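Local coordinates for oxidoreductase, NAD-binding/iron-sulfur cluster-binding protein (Nitratireductor pacificus pht-3B, PDB 6ZXU) that acts as a catabolic reductive dehalogenase, holding cobalamin and two [4Fe-4S] clusters that probably supply the electrons for removing halogen from its organic substrates, at residues Q430-M435 / N598-V603; R29-R34 / L264-T269; M426-G431 / M450-R455; Y288-I293 / L505-I510. One frame throughout, in Å; residues are numbered along the deposited sequence.

Contact 1: Q430-M435 / N598-V603. With NA (sodium ion), chain G.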
loop_
_atom_site.group_PDB
_atom_site.type_symbol
_atom_site.label_atom_id
_atom_site.label_comp_id
_atom_site.label_asym_id
_atom_site.label_seq_id
_atom_site.Cartn_x
_atom_site.Cartn_y
_atom_site.Cartn_z
ATOM N N GLN A 430 2.058 3.430 -1.887
ATOM C CA GLN A 430 1.953 2.611 -3.090
ATOM C C GLN A 430 3.307 2.312 -3.804
ATOM O O GLN A 430 3.359 1.325 -4.564
ATOM C CB GLN A 430 1.017 3.184 -4.107
ATOM C CG GLN A 430 -0.443 2.958 -3.737
ATOM C CD GLN A 430 -1.378 2.966 -4.961
ATOM O OE1 GLN A 430 -1.073 2.415 -6.004
ATOM N NE2 GLN A 430 -2.541 3.612 -4.788
ATOM N N GLY A 431 4.308 3.124 -3.549
ATOM C CA GLY A 431 5.648 2.865 -4.037
ATOM C C GLY A 431 6.128 3.881 -5.064
ATOM O O GLY A 431 5.768 3.750 -6.233
ATOM N N TYR A 432 7.019 4.782 -4.659
ATOM C CA TYR A 432 7.536 5.791 -5.538
ATOM C C TYR A 432 8.301 5.223 -6.749
ATOM O O TYR A 432 8.072 5.641 -7.891
ATOM C CB TYR A 432 8.405 6.814 -4.788
ATOM C CG TYR A 432 9.006 7.869 -5.731
ATOM C CD1 TYR A 432 8.252 8.883 -6.246
ATOM C CD2 TYR A 432 10.316 7.776 -6.159
ATOM C CE1 TYR A 432 8.777 9.813 -7.064
ATOM C CE2 TYR A 432 10.827 8.674 -7.041
ATOM C CZ TYR A 432 10.068 9.722 -7.461
ATOM O OH TYR A 432 10.628 10.619 -8.342
ATOM N N GLU A 433 9.153 4.233 -6.503
ATOM C CA GLU A 433 10.152 3.858 -7.534
ATOM C C GLU A 433 9.481 3.043 -8.649
ATOM O O GLU A 433 9.773 3.298 -9.814
ATOM C CB GLU A 433 11.294 3.067 -6.943
ATOM C CG GLU A 433 12.325 3.992 -6.259
ATOM C CD GLU A 433 11.921 4.529 -4.842
ATOM O OE1 GLU A 433 12.660 5.440 -4.270
ATOM O OE2 GLU A 433 10.838 4.058 -4.316
ATOM N N THR A 434 8.511 2.222 -8.314
ATOM C CA THR A 434 7.764 1.531 -9.329
ATOM C C THR A 434 6.928 2.518 -10.168
ATOM O O THR A 434 6.906 2.473 -11.393
ATOM C CB THR A 434 6.879 0.445 -8.749
ATOM O OG1 THR A 434 7.698 -0.594 -8.241
ATOM C CG2 THR A 434 5.959 -0.159 -9.784
ATOM N N MET A 435 6.270 3.471 -9.515
ATOM C CA MET A 435 5.467 4.409 -10.232
ATOM C C MET A 435 6.293 5.279 -11.164
ATOM O O MET A 435 5.762 5.761 -12.187
ATOM C CB MET A 435 4.635 5.286 -9.228
ATOM C CG MET A 435 3.292 5.707 -9.732
ATOM S SD MET A 435 2.290 6.517 -8.360
ATOM C CE MET A 435 1.932 5.112 -7.280
ATOM N N ASN A 598 4.228 13.985 -5.299
ATOM C CA ASN A 598 4.778 12.677 -5.458
ATOM C C ASN A 598 6.252 12.821 -5.772
ATOM O O ASN A 598 6.617 13.107 -6.914
ATOM C CB ASN A 598 3.973 11.886 -6.537
ATOM C CG ASN A 598 4.623 10.494 -6.853
ATOM O OD1 ASN A 598 5.117 9.798 -5.976
ATOM N ND2 ASN A 598 4.768 10.204 -8.134
ATOM N N ARG A 599 7.108 12.650 -4.784
ATOM C CA ARG A 599 8.537 12.890 -4.923
ATOM C C ARG A 599 9.360 11.832 -4.277
ATOM O O ARG A 599 8.893 11.130 -3.394
ATOM C CB ARG A 599 8.959 14.132 -4.149
ATOM C CG ARG A 599 8.265 15.348 -4.557
ATOM C CD ARG A 599 8.988 16.545 -4.006
ATOM N NE ARG A 599 8.521 17.714 -4.730
ATOM C CZ ARG A 599 7.552 18.480 -4.269
ATOM N NH1 ARG A 599 6.991 18.194 -3.121
ATOM N NH2 ARG A 599 7.164 19.544 -4.987
ATOM N N GLU A 600 10.650 11.785 -4.684
ATOM C CA GLU A 600 11.593 10.883 -4.084
ATOM C C GLU A 600 11.873 11.265 -2.612
ATOM O O GLU A 600 11.858 12.438 -2.242
ATOM C CB GLU A 600 12.920 10.822 -4.919
ATOM C CG GLU A 600 13.691 9.516 -4.636
ATOM C CD GLU A 600 15.069 9.415 -5.329
ATOM O OE1 GLU A 600 15.322 10.154 -6.291
ATOM O OE2 GLU A 600 15.901 8.590 -4.889
ATOM N N ASP A 601 12.204 10.269 -1.797
ATOM C CA ASP A 601 12.540 10.469 -0.337
ATOM C C ASP A 601 14.046 10.846 -0.127
ATOM O O ASP A 601 14.825 10.077 0.449
ATOM C CB ASP A 601 12.119 9.192 0.433
ATOM C CG ASP A 601 12.253 9.298 1.972
ATOM O OD1 ASP A 601 12.033 10.424 2.558
ATOM O OD2 ASP A 601 12.611 8.230 2.569
ATOM N N THR A 602 14.431 11.983 -0.701
ATOM C CA THR A 602 15.782 12.523 -0.624
ATOM C C THR A 602 15.765 13.890 0.064
ATOM O O THR A 602 14.730 14.419 0.390
ATOM C CB THR A 602 16.425 12.739 -1.990
ATOM O OG1 THR A 602 15.642 13.675 -2.737
ATOM C CG2 THR A 602 16.505 11.445 -2.724
ATOM N N VAL A 603 16.934 14.391 0.384
ATOM C CA VAL A 603 17.078 15.695 0.978
ATOM C C VAL A 603 16.421 16.763 0.121
ATOM O O VAL A 603 15.615 17.547 0.643
ATOM C CB VAL A 603 18.575 16.015 1.260
ATOM C CG1 VAL A 603 18.745 17.439 1.740
ATOM C CG2 VAL A 603 19.094 15.112 2.357
HETATM NA NA NA G . 6.223 14.268 -9.138
HETATM O O HOH W 1 11.507 13.493 -6.585
HETATM O O HOH W 2 6.376 8.331 -9.206
HETATM O O HOH W 3 13.355 10.265 -8.942
HETATM O O HOH W 4 11.840 7.585 -2.480
HETATM O O HOH W 5 5.315 15.516 -10.808
HETATM O O HOH W 6 7.522 15.989 -8.286
HETATM O O HOH W 7 6.320 12.323 -10.661
#
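The first turn of helix 432-437 docks on the chain that runs on from C595, a residue of a [4Fe-4S] cluster site, and Y432 lies against N598, R599 and E600. With CG anti to the backbone N (chi1 178°), the Y432 ring reaches out from the turn and takes the R599-E600 peptide over one face. CE1 of Y432 is 3.5 Å from R599 C, while E600 CB sits 3.7 Å from Y432 CE2. At the ring's edge, in its plane, N598 OD1 lies 3.3 Å from Y432 CD1, and the N598 amide is turned 62° from the ring. That oxygen is hydrogen-bonded by R513 NH1, which helps to fix the amide.

No direct hydrogen bond crosses the contact; water does the joining. One water accepts from N598 ND2 at 2.7 Å and donates weakly to Y432 O. Another is 2.9 Å from E433 OE1 and accepts from D601 N. The carboxylates of E433 and E600 come near each other, OE1 to OE2 4.6 Å, a closeness probably eased by R29, which forms a salt bridge with E600, and by N33, which bonds to both; S32 OG bonds to E600 OE1. N598 O binds the sodium ion at 2.5 Å, alongside three waters and C595 O. The arrangement is that of a helix N-terminus, with G431 as N-cap, seated on the extended link that leaves an iron-sulfur site.

Contact 2: R29-R34 / L264-T269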
loop_
_atom_site.group_PDB
_atom_site.type_symbol
_atom_site.label_atom_id
_atom_site.label_comp_id
_atom_site.label_asym_id
_atom_site.label_seq_id
_atom_site.Cartn_x
_atom_site.Cartn_y
_atom_site.Cartn_z
ATOM N N ARG A 29 17.968 10.237 2.501
ATOM C CA ARG A 29 19.093 10.022 1.590
ATOM C C ARG A 29 19.544 11.270 0.985
ATOM O O ARG A 29 18.740 12.092 0.624
ATOM C CB ARG A 29 18.679 9.077 0.463
ATOM C CG ARG A 29 18.438 7.666 0.973
ATOM C CD ARG A 29 18.158 6.740 -0.184
ATOM N NE ARG A 29 16.791 6.816 -0.656
ATOM C CZ ARG A 29 16.433 7.345 -1.816
ATOM N NH1 ARG A 29 17.326 7.853 -2.659
ATOM N NH2 ARG A 29 15.136 7.341 -2.147
ATOM N N LEU A 30 20.866 11.402 0.801
ATOM C CA LEU A 30 21.418 12.456 0.031
ATOM C C LEU A 30 21.382 12.261 -1.428
ATOM O O LEU A 30 21.317 13.234 -2.178
ATOM C CB LEU A 30 22.885 12.722 0.436
ATOM C CG LEU A 30 23.195 13.686 1.588
ATOM C CD1 LEU A 30 24.682 13.649 1.953
ATOM C CD2 LEU A 30 22.841 15.095 1.149
ATOM N N TYR A 31 21.484 11.021 -1.888
ATOM C CA TYR A 31 21.678 10.765 -3.300
ATOM C C TYR A 31 20.463 10.065 -3.858
ATOM O O TYR A 31 19.888 9.217 -3.166
ATOM C CB TYR A 31 22.988 9.945 -3.506
ATOM C CG TYR A 31 24.179 10.696 -2.959
ATOM C CD1 TYR A 31 24.644 11.814 -3.605
ATOM C CD2 TYR A 31 24.770 10.352 -1.734
ATOM C CE1 TYR A 31 25.687 12.571 -3.052
ATOM C CE2 TYR A 31 25.841 11.056 -1.213
ATOM C CZ TYR A 31 26.277 12.192 -1.842
ATOM O OH TYR A 31 27.341 12.986 -1.339
ATOM N N SER A 32 20.068 10.422 -5.083
ATOM C CA SER A 32 18.933 9.847 -5.761
ATOM C C SER A 32 19.215 8.453 -6.200
ATOM O O SER A 32 20.344 8.085 -6.577
ATOM C CB SER A 32 18.560 10.647 -6.970
ATOM O OG SER A 32 17.482 10.116 -7.677
ATOM N N ASN A 33 18.187 7.643 -6.192
ATOM C CA ASN A 33 18.318 6.305 -6.767
ATOM C C ASN A 33 17.760 6.214 -8.191
ATOM O O ASN A 33 17.494 5.118 -8.696
ATOM C CB ASN A 33 17.653 5.271 -5.882
ATOM C CG ASN A 33 16.142 5.480 -5.763
ATOM O OD1 ASN A 33 15.479 6.052 -6.642
ATOM N ND2 ASN A 33 15.588 4.970 -4.694
ATOM N N ARG A 34 17.641 7.350 -8.865
ATOM C CA ARG A 34 16.953 7.364 -10.162
ATOM C C ARG A 34 17.644 6.505 -11.222
ATOM O O ARG A 34 17.021 6.133 -12.179
ATOM C CB ARG A 34 16.765 8.771 -10.677
ATOM C CG ARG A 34 18.036 9.501 -11.015
ATOM C CD ARG A 34 17.754 10.821 -11.705
ATOM N NE ARG A 34 17.163 11.757 -10.750
ATOM C CZ ARG A 34 17.842 12.592 -9.938
ATOM N NH1 ARG A 34 19.183 12.662 -9.942
ATOM N NH2 ARG A 34 17.162 13.373 -9.100
ATOM N N LEU A 264 27.627 6.327 2.895
ATOM C CA LEU A 264 26.967 7.513 2.383
ATOM C C LEU A 264 25.836 7.255 1.391
ATOM O O LEU A 264 25.121 8.197 1.012
ATOM C CB LEU A 264 27.959 8.480 1.726
ATOM C CG LEU A 264 28.710 9.384 2.713
ATOM C CD1 LEU A 264 29.610 10.348 1.950
ATOM C CD2 LEU A 264 27.781 10.226 3.531
ATOM N N GLY A 265 25.718 6.023 0.901
ATOM C CA GLY A 265 24.621 5.690 0.022
ATOM C C GLY A 265 24.767 6.340 -1.331
ATOM O O GLY A 265 23.820 6.821 -1.906
ATOM N N ILE A 266 25.981 6.282 -1.893
ATOM C CA ILE A 266 26.287 7.103 -3.078
ATOM C C ILE A 266 25.407 6.756 -4.279
ATOM O O ILE A 266 25.104 7.625 -5.136
ATOM C CB ILE A 266 27.814 7.032 -3.398
ATOM C CG1 ILE A 266 28.200 8.175 -4.327
ATOM C CG2 ILE A 266 28.289 5.724 -4.053
ATOM C CD1 ILE A 266 28.322 9.526 -3.618
ATOM N N ASP A 267 25.056 5.484 -4.382
ATOM C CA ASP A 267 24.259 5.015 -5.517
ATOM C C ASP A 267 22.765 5.104 -5.281
ATOM O O ASP A 267 21.981 4.569 -6.025
ATOM C CB ASP A 267 24.684 3.560 -5.863
ATOM C CG ASP A 267 26.109 3.491 -6.508
ATOM O OD1 ASP A 267 26.492 4.467 -7.284
ATOM O OD2 ASP A 267 26.878 2.532 -6.187
ATOM N N GLY A 268 22.375 5.730 -4.191
ATOM C CA GLY A 268 20.968 5.910 -3.854
ATOM C C GLY A 268 20.417 4.914 -2.879
ATOM O O GLY A 268 19.251 4.684 -2.842
ATOM N N THR A 269 21.279 4.289 -2.120
ATOM C CA THR A 269 20.930 3.243 -1.235
ATOM C C THR A 269 20.714 3.797 0.176
ATOM O O THR A 269 21.072 4.942 0.448
ATOM C CB THR A 269 22.035 2.136 -1.294
ATOM O OG1 THR A 269 23.362 2.661 -1.089
ATOM C CG2 THR A 269 21.986 1.437 -2.632
HETATM O O HOH W 8 22.519 9.243 1.263
HETATM O O HOH W 9 23.154 8.572 -7.000
HETATM O O HOH W 10 16.933 3.362 -2.402
#
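Y31 presents one face of its ring to I266, whose CD1 stands 3.8 Å from the Y31 ring centroid and 14° off the normal, a CH-pi contact. I266 belongs to the chain reversal after helix 260-264, where G265 is the C-prime residue of a Schellman motif and also opens a type I beta turn that closes at G268. The Y31 ring is held on several sides: L30 CB lies over the opposite face, and at the edge, in plane, L264 O is 3.5 Å from Y31 CD2. CG of Y31 is anti to the carbonyl carbon (chi1 -59°), which swings the ring toward L264 and I266, while CB rests near the carbonyl oxygens of G265 and I266. Cutting Y31 back to an alanine would probably leave I266 CD1 without its aromatic cover and open a gap beside the turn.

Farther along, backbones meet closely. G268 CA makes CA-H...O contacts with Y31 O and S32 O, both 3.5 Å, and a beta carbon at G268 would collide with N33 CA. The aliphatic part of R29 runs past the turn, CD 3.5 Å from T269 O, while its guanidinium goes on to a salt bridge with E600. Waters take the place of direct hydrogen bonds: one donates to both S32 O and I266 O, and N33 ND2, bonded to E433 OE1, also donates at 3.1 Å to a water that donates to G268 O at 2.7 Å.

Contact 3: M426-G431 / M450-R455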
loop_
_atom_site.group_PDB
_atom_site.type_symbol
_atom_site.label_atom_id
_atom_site.label_comp_id
_atom_site.label_asym_id
_atom_site.label_seq_id
_atom_site.Cartn_x
_atom_site.Cartn_y
_atom_site.Cartn_z
ATOM N N MET A 426 -4.852 3.785 8.593
ATOM C CA MET A 426 -3.439 3.574 8.234
ATOM C C MET A 426 -3.238 3.752 6.762
ATOM O O MET A 426 -4.106 3.442 5.978
ATOM C CB MET A 426 -2.983 2.240 8.672
ATOM C CG MET A 426 -2.976 2.193 10.162
ATOM S SD MET A 426 -2.685 0.594 10.905
ATOM C CE MET A 426 -4.197 -0.247 10.367
ATOM N N LEU A 427 -2.132 4.380 6.406
ATOM C CA LEU A 427 -1.747 4.602 5.013
ATOM C C LEU A 427 -0.569 3.677 4.662
ATOM O O LEU A 427 0.368 3.566 5.427
ATOM C CB LEU A 427 -1.415 6.008 4.759
ATOM C CG LEU A 427 -2.390 7.139 5.041
ATOM C CD1 LEU A 427 -1.725 8.477 4.557
ATOM C CD2 LEU A 427 -3.699 6.946 4.326
ATOM N N ILE A 428 -0.662 3.066 3.517
ATOM C CA ILE A 428 0.387 2.242 2.902
ATOM C C ILE A 428 0.825 2.964 1.627
ATOM O O ILE A 428 -0.004 3.217 0.758
ATOM C CB ILE A 428 -0.127 0.838 2.586
ATOM C CG1 ILE A 428 -0.773 0.159 3.794
ATOM C CG2 ILE A 428 1.005 -0.002 2.025
ATOM C CD1 ILE A 428 0.241 -0.079 4.897
ATOM N N ASP A 429 2.102 3.252 1.546
ATOM C CA ASP A 429 2.735 3.915 0.412
ATOM C C ASP A 429 2.638 2.960 -0.791
ATOM O O ASP A 429 3.019 1.798 -0.708
ATOM C CB ASP A 429 4.185 4.288 0.727
ATOM C CG ASP A 429 4.828 5.133 -0.338
ATOM O OD1 ASP A 429 4.348 5.129 -1.534
ATOM O OD2 ASP A 429 5.881 5.745 -0.023
ATOM N N GLN A 430 2.058 3.430 -1.887
ATOM C CA GLN A 430 1.953 2.611 -3.090
ATOM C C GLN A 430 3.307 2.312 -3.804
ATOM O O GLN A 430 3.359 1.325 -4.564
ATOM C CB GLN A 430 1.017 3.184 -4.107
ATOM C CG GLN A 430 -0.443 2.958 -3.737
ATOM C CD GLN A 430 -1.378 2.966 -4.961
ATOM O OE1 GLN A 430 -1.073 2.415 -6.004
ATOM N NE2 GLN A 430 -2.541 3.612 -4.788
ATOM N N GLY A 431 4.308 3.124 -3.549
ATOM C CA GLY A 431 5.648 2.865 -4.037
ATOM C C GLY A 431 6.128 3.881 -5.064
ATOM O O GLY A 431 5.768 3.750 -6.233
ATOM N N MET A 450 -3.139 -3.252 -5.500
ATOM C CA MET A 450 -3.445 -4.496 -4.766
ATOM C C MET A 450 -2.411 -4.811 -3.720
ATOM O O MET A 450 -2.759 -5.337 -2.663
ATOM C CB MET A 450 -3.588 -5.687 -5.732
ATOM C CG MET A 450 -4.803 -5.657 -6.645
ATOM S SD MET A 450 -6.370 -5.711 -5.703
ATOM C CE MET A 450 -7.304 -4.328 -6.491
ATOM N N ARG A 451 -1.132 -4.579 -4.024
ATOM C CA ARG A 451 -0.115 -4.739 -2.998
ATOM C C ARG A 451 -0.472 -3.935 -1.744
ATOM O O ARG A 451 -0.456 -4.425 -0.647
ATOM C CB ARG A 451 1.244 -4.303 -3.498
ATOM C CG ARG A 451 2.287 -4.195 -2.376
ATOM C CD ARG A 451 3.505 -3.396 -2.689
ATOM N NE ARG A 451 4.213 -2.966 -1.496
ATOM C CZ ARG A 451 3.903 -1.844 -0.826
ATOM N NH1 ARG A 451 2.960 -1.006 -1.295
ATOM N NH2 ARG A 451 4.548 -1.515 0.267
ATOM N N ALA A 452 -0.842 -2.687 -1.927
ATOM C CA ALA A 452 -1.149 -1.819 -0.801
ATOM C C ALA A 452 -2.424 -2.295 -0.093
ATOM O O ALA A 452 -2.486 -2.236 1.124
ATOM C CB ALA A 452 -1.241 -0.371 -1.296
ATOM N N TYR A 453 -3.419 -2.694 -0.856
ATOM C CA TYR A 453 -4.676 -3.265 -0.326
ATOM C C TYR A 453 -4.413 -4.539 0.478
ATOM O O TYR A 453 -4.873 -4.662 1.617
ATOM C CB TYR A 453 -5.583 -3.627 -1.444
ATOM C CG TYR A 453 -6.332 -2.460 -2.021
ATOM C CD1 TYR A 453 -6.677 -1.405 -1.242
ATOM C CD2 TYR A 453 -6.778 -2.491 -3.302
ATOM C CE1 TYR A 453 -7.431 -0.378 -1.761
ATOM C CE2 TYR A 453 -7.490 -1.456 -3.859
ATOM C CZ TYR A 453 -7.873 -0.415 -3.074
ATOM O OH TYR A 453 -8.692 0.637 -3.589
ATOM N N MET A 454 -3.592 -5.413 -0.061
ATOM C CA MET A 454 -3.247 -6.625 0.597
ATOM C C MET A 454 -2.449 -6.407 1.861
ATOM O O MET A 454 -2.789 -6.955 2.934
ATOM C CB MET A 454 -2.497 -7.545 -0.384
ATOM C CG MET A 454 -2.052 -8.922 0.144
ATOM S SD MET A 454 -0.500 -8.751 1.014
ATOM C CE MET A 454 0.652 -7.888 -0.201
ATOM N N ARG A 455 -1.434 -5.585 1.797
ATOM C CA ARG A 455 -0.617 -5.297 2.960
ATOM C C ARG A 455 -1.409 -4.620 4.060
ATOM O O ARG A 455 -1.279 -4.974 5.274
ATOM C CB ARG A 455 0.548 -4.414 2.579
ATOM C CG ARG A 455 1.494 -4.025 3.694
ATOM C CD ARG A 455 2.166 -5.201 4.393
ATOM N NE ARG A 455 2.706 -6.181 3.420
ATOM C CZ ARG A 455 3.802 -5.975 2.658
ATOM N NH1 ARG A 455 4.481 -4.833 2.750
ATOM N NH2 ARG A 455 4.207 -6.920 1.784
HETATM O O HOH W 11 1.950 -0.789 -3.887
#
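R451 supplies the direct polar link, NH1 donating to D429 O at 2.9 Å with an N-H...O angle of 144°. The donor lies in the carbonyl plane of D429, although the oxygen is tilted somewhat from the guanidinium plane. From CG to NE the R451 chain is an extended reach, CG anti to the backbone N (chi1 169°), that carries the guanidinium from the helix to the end of the strand. A water continues this grip, accepting from R451 NH1 at 2.8 Å and donating to Q430 O at 2.6 Å, while R451 NH2 forms a salt bridge with D118. A leucine in place of R451 would probably leave D429 O without this donor and D118 without one of its charged mates.

Strand 422-429 is an inner strand of a four-stranded antiparallel sheet, and helix 445-469 packs on it; the short segments of strand and helix run roughly oppositely, 142° between their N-to-C directions, and their axes approach to 8.4 Å. At the strand's end D429 OD1 accepts from G431 N at 2.8 Å, an Asx turn, and also pairs with R513.

Apolar contacts join strand and helix. I428 points at the helix, its CG2 4.0 Å from A452 CB and its CD1 4.3 Å from R455 CG. Beyond the strand, Q430 CG meets A452 CB at 4.2 Å; Q430 is a cobalamin-binding residue, and Y453, on another side of the helix, touches the same cofactor.

Contact 4: Y288-I293 / L505-I510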
loop_
_atom_site.group_PDB
_atom_site.type_symbol
_atom_site.label_atom_id
_atom_site.label_comp_id
_atom_site.label_asym_id
_atom_site.label_seq_id
_atom_site.Cartn_x
_atom_site.Cartn_y
_atom_site.Cartn_z
ATOM N N TYR A 288 7.811 9.425 9.451
ATOM C CA TYR A 288 7.771 10.758 8.883
ATOM C C TYR A 288 7.386 11.737 9.999
ATOM O O TYR A 288 6.567 11.405 10.864
ATOM C CB TYR A 288 6.763 10.830 7.746
ATOM C CG TYR A 288 7.166 10.044 6.500
ATOM C CD1 TYR A 288 7.987 10.584 5.566
ATOM C CD2 TYR A 288 6.715 8.723 6.305
ATOM C CE1 TYR A 288 8.382 9.843 4.445
ATOM C CE2 TYR A 288 7.093 7.991 5.211
ATOM C CZ TYR A 288 7.917 8.565 4.271
ATOM O OH TYR A 288 8.270 7.848 3.132
ATOM N N PRO A 289 7.933 12.946 9.963
ATOM C CA PRO A 289 7.701 13.920 11.013
ATOM C C PRO A 289 6.342 14.662 10.995
ATOM O O PRO A 289 6.267 15.886 10.884
ATOM C CB PRO A 289 8.868 14.888 10.813
ATOM C CG PRO A 289 9.121 14.876 9.366
ATOM C CD PRO A 289 8.841 13.483 8.928
ATOM N N MET A 290 5.285 13.896 11.156
ATOM C CA MET A 290 3.946 14.428 11.183
ATOM C C MET A 290 3.714 15.377 12.349
ATOM O O MET A 290 2.826 16.182 12.307
ATOM C CB MET A 290 2.930 13.278 11.257
ATOM C CG MET A 290 2.701 12.514 9.949
ATOM S SD MET A 290 2.075 13.527 8.536
ATOM C CE MET A 290 0.385 13.821 8.993
ATOM N N GLU A 291 4.522 15.281 13.412
ATOM C CA GLU A 291 4.414 16.214 14.539
ATOM C C GLU A 291 4.788 17.626 14.194
ATOM O O GLU A 291 4.558 18.490 14.975
ATOM C CB GLU A 291 5.271 15.728 15.699
ATOM C CG GLU A 291 6.772 15.835 15.507
ATOM C CD GLU A 291 7.420 14.678 14.765
ATOM O OE1 GLU A 291 6.719 13.709 14.299
ATOM O OE2 GLU A 291 8.656 14.783 14.597
ATOM N N THR A 292 5.360 17.871 13.019
ATOM C CA THR A 292 5.734 19.214 12.581
ATOM C C THR A 292 4.689 19.882 11.730
ATOM O O THR A 292 4.908 21.003 11.303
ATOM C CB THR A 292 7.061 19.216 11.749
ATOM O OG1 THR A 292 6.900 18.549 10.474
ATOM C CG2 THR A 292 8.179 18.536 12.550
ATOM N N ILE A 293 3.589 19.178 11.409
ATOM C CA ILE A 293 2.561 19.753 10.569
ATOM C C ILE A 293 1.565 20.474 11.481
ATOM O O ILE A 293 1.205 19.910 12.515
ATOM C CB ILE A 293 1.896 18.629 9.730
ATOM C CG1 ILE A 293 2.943 17.884 8.890
ATOM C CG2 ILE A 293 0.761 19.143 8.844
ATOM C CD1 ILE A 293 3.615 18.711 7.819
ATOM N N LEU A 505 -7.167 11.916 -0.950
ATOM C CA LEU A 505 -6.569 12.882 -0.054
ATOM C C LEU A 505 -5.045 12.823 -0.122
ATOM O O LEU A 505 -4.459 11.775 -0.372
ATOM C CB LEU A 505 -6.989 12.662 1.404
ATOM C CG LEU A 505 -8.443 13.234 1.619
ATOM C CD1 LEU A 505 -9.402 12.138 1.190
ATOM C CD2 LEU A 505 -8.667 13.654 2.992
ATOM N N LEU A 506 -4.404 13.961 0.084
ATOM C CA LEU A 506 -3.013 14.121 -0.146
ATOM C C LEU A 506 -2.271 14.385 1.183
ATOM O O LEU A 506 -2.634 15.225 1.975
ATOM C CB LEU A 506 -2.804 15.250 -1.161
ATOM C CG LEU A 506 -1.452 15.486 -1.815
ATOM C CD1 LEU A 506 -1.656 16.145 -3.116
ATOM C CD2 LEU A 506 -0.486 16.303 -0.949
ATOM N N ASN A 507 -1.213 13.618 1.402
ATOM C CA ASN A 507 -0.378 13.634 2.597
ATOM C C ASN A 507 0.864 14.480 2.326
ATOM O O ASN A 507 1.397 14.478 1.222
ATOM C CB ASN A 507 0.039 12.169 2.952
ATOM C CG ASN A 507 1.008 12.081 4.075
ATOM O OD1 ASN A 507 2.198 12.186 3.919
ATOM N ND2 ASN A 507 0.472 11.924 5.284
ATOM N N PRO A 508 1.349 15.263 3.318
ATOM C CA PRO A 508 2.442 16.166 3.006
ATOM C C PRO A 508 3.801 15.482 2.750
ATOM O O PRO A 508 4.723 16.114 2.223
ATOM C CB PRO A 508 2.468 17.096 4.212
ATOM C CG PRO A 508 1.801 16.335 5.285
ATOM C CD PRO A 508 0.760 15.497 4.630
ATOM N N PHE A 509 3.945 14.210 3.059
ATOM C CA PHE A 509 5.228 13.531 2.884
ATOM C C PHE A 509 5.178 12.530 1.719
ATOM O O PHE A 509 6.191 12.390 1.059
ATOM C CB PHE A 509 5.660 12.817 4.171
ATOM C CG PHE A 509 5.863 13.764 5.316
ATOM C CD1 PHE A 509 6.975 14.553 5.356
ATOM C CD2 PHE A 509 4.885 13.970 6.266
ATOM C CE1 PHE A 509 7.144 15.484 6.364
ATOM C CE2 PHE A 509 5.058 14.855 7.319
ATOM C CZ PHE A 509 6.158 15.638 7.372
ATOM N N ILE A 510 4.103 11.778 1.517
ATOM C CA ILE A 510 4.031 10.762 0.409
ATOM C C ILE A 510 3.052 11.224 -0.665
ATOM O O ILE A 510 2.754 10.470 -1.578
ATOM C CB ILE A 510 3.737 9.354 0.907
ATOM C CG1 ILE A 510 2.348 9.220 1.486
ATOM C CG2 ILE A 510 4.771 8.915 1.908
ATOM C CD1 ILE A 510 1.952 7.781 1.679
#
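F509 is driven into the turn formed by Y288-I293, and the packing is tightest around its ring. Over one face come Y288 CB and P289 CD, the latter 4.0 Å from the F509 centroid, each a CH-pi contact. At the edge, in plane, M290 SD lies 3.5 Å from F509 CE2 in a Met-aromatic contact; the bend at chi2 (-60°) brings the sulfur back to that rim. The Y288 ring is inclined 29° to that of F509 but slid so far aside that they barely overlap, and Y288 CD1 instead meets F509 CB at 3.5 Å. Next to them I293 CD1 rests on P508 CG at 3.9 Å.

Each backbone is braced from within. N507 OD1 accepts from F509 N at 2.8 Å, from above the carbonyl plane (an Asx turn), and from I510 N at 3.1 Å, which makes it an Asx motif; the two bonds hold the backbone from which F509 projects. The outer side is looser: T292, exposed, only grazes F509 CZ and turns its hydroxyl to P289 O, OG1 donating at 2.8 Å, while E291 pairs with R281.

F394 of strand 394-399 lies against Y288, M290, N507, F509 and I510, and R606 and I613 of helix 603-614 pack on Y288, P289, I293 and P508. Strand 505-506 leads from this cluster to the cofactors, L505 N bonding to cobalamin and L506 touching an iron-sulfur cluster.

In the fold
Contact 3 lies almost at the centre of the chain and is largely buried, whereas contact 2, about 23 Å from that centre, is a partly exposed meeting of two loops. Contacts 1 and 3 share Q430 and G431, where strand 422-429 gives way to helix 432-437. E600 of contact 1 ties it to contact 2 through R29 and S32, and contact 4 touches contact 3 where I510 meets D429. The chemistry follows position: contacts 1 and 2 rely on ring faces and bridging water, contact 4 on aromatic and apolar packing alone, and contact 3 on a direct arginine-to-carbonyl bond beside a small hydrophobic interface.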